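Long-range contact in Non-reducing end beta-L-arabinofuranosidase (Bacteroides thetaiotaomicron, PDB 5MQO), which is a glycoside hydrolase of family GH127 from a pectin-degrading gut bacterium and probably cleaves terminal sugars from complex plant pectin: residues P536-K541 against L575-P580. Sequence-based numbering, arbitrary orientation.
Sequences PEWCGK and LVMDMP
K541 and D578 bring the two backbones closest, with 5.6 Å between their CA atoms, and D578 N donates a hydrogen bond to K541 O (3.1 Å, 163° at the hydrogen), although the modelled place of that oxygen is less certain. Residues 536-541 begin with a type I turn from P536 to C539, closed by a hydrogen bond from C539 N to P536 O (2.9 Å). The turn presents W538 to the other segment: chi1 of 56° sets CG between the backbone N and carbonyl carbon, and the six-membered ring reaches across. D578 O lies near the ring plane at its edge, 3.6 Å from W538 CZ3, while W538 CH2 meets M579 CE obliquely at 3.7 Å. M577 SD lies 5.4 Å from the centroid of the W538 six-membered ring, 50° off its normal, an oblique Met-aromatic contact. M577 SD also lies 3.7 Å from P536 CD, against the CD-CG side of that proline, the two side chains crossing at about a right angle. The aliphatic part of K541 runs by the D578 carboxylate, but the charged groups do not meet. Helix 402-416 touches W538 and P536 through E406. Strands 542-546 and 572-577 pair antiparallel, with V576 hydrogen-bonded to A543; the contact marks where the loop 536-541 leads into strand 542-546 of this beta-sheet of the GH127 middle domain and the chain departs after strand 572-577.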
loop_
_atom_site.group_PDB
_atom_site.type_symbol
_atom_site.label_atom_id
_atom_site.label_comp_id
_atom_site.label_asym_id
_atom_site.label_seq_id
_atom_site.Cartn_x
_atom_site.Cartn_y
_atom_site.Cartn_z
ATOM N N PRO A 536 4.867 -16.111 4.367
ATOM C CA PRO A 536 3.993 -15.675 3.258
ATOM C C PRO A 536 3.001 -16.711 2.734
ATOM O O PRO A 536 3.295 -17.902 2.726
ATOM C CB PRO A 536 4.983 -15.279 2.155
ATOM C CG PRO A 536 6.160 -14.778 2.906
ATOM C CD PRO A 536 6.239 -15.596 4.179
ATOM N N GLU A 537 1.832 -16.215 2.324
ATOM C CA GLU A 537 0.745 -17.016 1.771
ATOM C C GLU A 537 1.255 -17.745 0.553
ATOM O O GLU A 537 0.959 -18.913 0.366
ATOM C CB GLU A 537 -0.457 -16.133 1.399
ATOM C CG GLU A 537 -1.734 -16.931 1.133
ATOM C CD GLU A 537 -2.919 -16.108 0.645
ATOM O OE1 GLU A 537 -2.763 -14.912 0.332
ATOM O OE2 GLU A 537 -4.031 -16.666 0.566
ATOM N N TRP A 538 2.065 -17.068 -0.247
ATOM C CA TRP A 538 2.727 -17.717 -1.387
ATOM C C TRP A 538 3.736 -18.843 -1.081
ATOM O O TRP A 538 4.106 -19.564 -2.001
ATOM C CB TRP A 538 3.384 -16.676 -2.309
ATOM C CG TRP A 538 4.345 -15.756 -1.677
ATOM C CD1 TRP A 538 4.096 -14.491 -1.282
ATOM C CD2 TRP A 538 5.733 -16.000 -1.398
ATOM N NE1 TRP A 538 5.230 -13.914 -0.765
ATOM C CE2 TRP A 538 6.252 -14.823 -0.811
ATOM C CE3 TRP A 538 6.591 -17.096 -1.579
ATOM C CZ2 TRP A 538 7.597 -14.707 -0.394
ATOM C CZ3 TRP A 538 7.931 -16.985 -1.154
ATOM C CH2 TRP A 538 8.415 -15.796 -0.571
ATOM N N CYS A 539 4.184 -18.993 0.169
ATOM C CA CYS A 539 5.309 -19.893 0.509
ATOM C C CYS A 539 4.906 -21.305 0.972
ATOM O O CYS A 539 4.349 -21.483 2.090
ATOM C CB CYS A 539 6.192 -19.269 1.595
ATOM S SG CYS A 539 7.623 -20.287 2.042
ATOM N N GLY A 540 5.259 -22.296 0.140
ATOM C CA GLY A 540 4.923 -23.704 0.382
ATOM C C GLY A 540 5.854 -24.504 1.292
ATOM O O GLY A 540 5.417 -25.489 1.915
ATOM N N LYS A 541 7.133 -24.116 1.343
ATOM C CA LYS A 541 8.102 -24.720 2.277
ATOM C C LYS A 541 8.881 -23.614 2.921
ATOM O O LYS A 541 9.278 -22.669 2.255
ATOM C CB LYS A 541 9.076 -25.689 1.563
ATOM C CG LYS A 541 8.435 -27.023 1.168
ATOM C CD LYS A 541 8.746 -27.509 -0.261
ATOM C CE LYS A 541 7.509 -28.125 -0.939
ATOM N NZ LYS A 541 7.859 -29.106 -2.008
ATOM N N LEU A 575 15.695 -17.589 8.501
ATOM C CA LEU A 575 14.534 -18.100 7.791
ATOM C C LEU A 575 14.977 -18.426 6.395
ATOM O O LEU A 575 15.582 -17.574 5.747
ATOM C CB LEU A 575 13.475 -17.018 7.746
ATOM C CG LEU A 575 12.164 -17.356 7.043
ATOM C CD1 LEU A 575 11.436 -18.512 7.717
ATOM C CD2 LEU A 575 11.275 -16.126 6.994
ATOM N N VAL A 576 14.719 -19.654 5.946
ATOM C CA VAL A 576 14.882 -20.008 4.528
ATOM C C VAL A 576 13.513 -20.315 3.943
ATOM O O VAL A 576 12.922 -21.322 4.284
ATOM C CB VAL A 576 15.801 -21.239 4.318
ATOM C CG1 VAL A 576 15.987 -21.552 2.828
ATOM C CG2 VAL A 576 17.148 -21.021 4.978
ATOM N N MET A 577 13.015 -19.427 3.088
ATOM C CA MET A 577 11.738 -19.619 2.365
ATOM C C MET A 577 12.070 -20.101 0.978
ATOM O O MET A 577 12.915 -19.516 0.333
ATOM C CB MET A 577 10.943 -18.297 2.252
ATOM C CG MET A 577 10.393 -17.762 3.578
ATOM S SD MET A 577 9.928 -15.996 3.640
ATOM C CE MET A 577 11.530 -15.217 3.662
ATOM N N ASP A 578 11.449 -21.182 0.529
ATOM C CA ASP A 578 11.541 -21.547 -0.879
ATOM C C ASP A 578 10.807 -20.498 -1.660
ATOM O O ASP A 578 9.710 -20.105 -1.290
ATOM C CB ASP A 578 10.884 -22.884 -1.176
ATOM C CG ASP A 578 11.775 -24.058 -0.853
ATOM O OD1 ASP A 578 12.842 -23.887 -0.186
ATOM O OD2 ASP A 578 11.378 -25.169 -1.277
ATOM N N MET A 579 11.406 -20.066 -2.752
ATOM C CA MET A 579 10.846 -19.015 -3.558
ATOM C C MET A 579 10.853 -19.432 -5.020
ATOM O O MET A 579 11.515 -18.834 -5.854
ATOM C CB MET A 579 11.634 -17.738 -3.314
ATOM C CG MET A 579 10.951 -16.533 -3.909
ATOM S SD MET A 579 11.924 -15.052 -3.791
ATOM C CE MET A 579 11.585 -14.613 -2.105
ATOM N N PRO A 580 10.103 -20.470 -5.351
ATOM C CA PRO A 580 10.017 -20.885 -6.761
ATOM C C PRO A 580 9.159 -19.951 -7.603
ATOM O O PRO A 580 8.536 -19.041 -7.071
ATOM C CB PRO A 580 9.314 -22.229 -6.673
ATOM C CG PRO A 580 8.376 -22.052 -5.511
ATOM C CD PRO A 580 9.153 -21.212 -4.502
#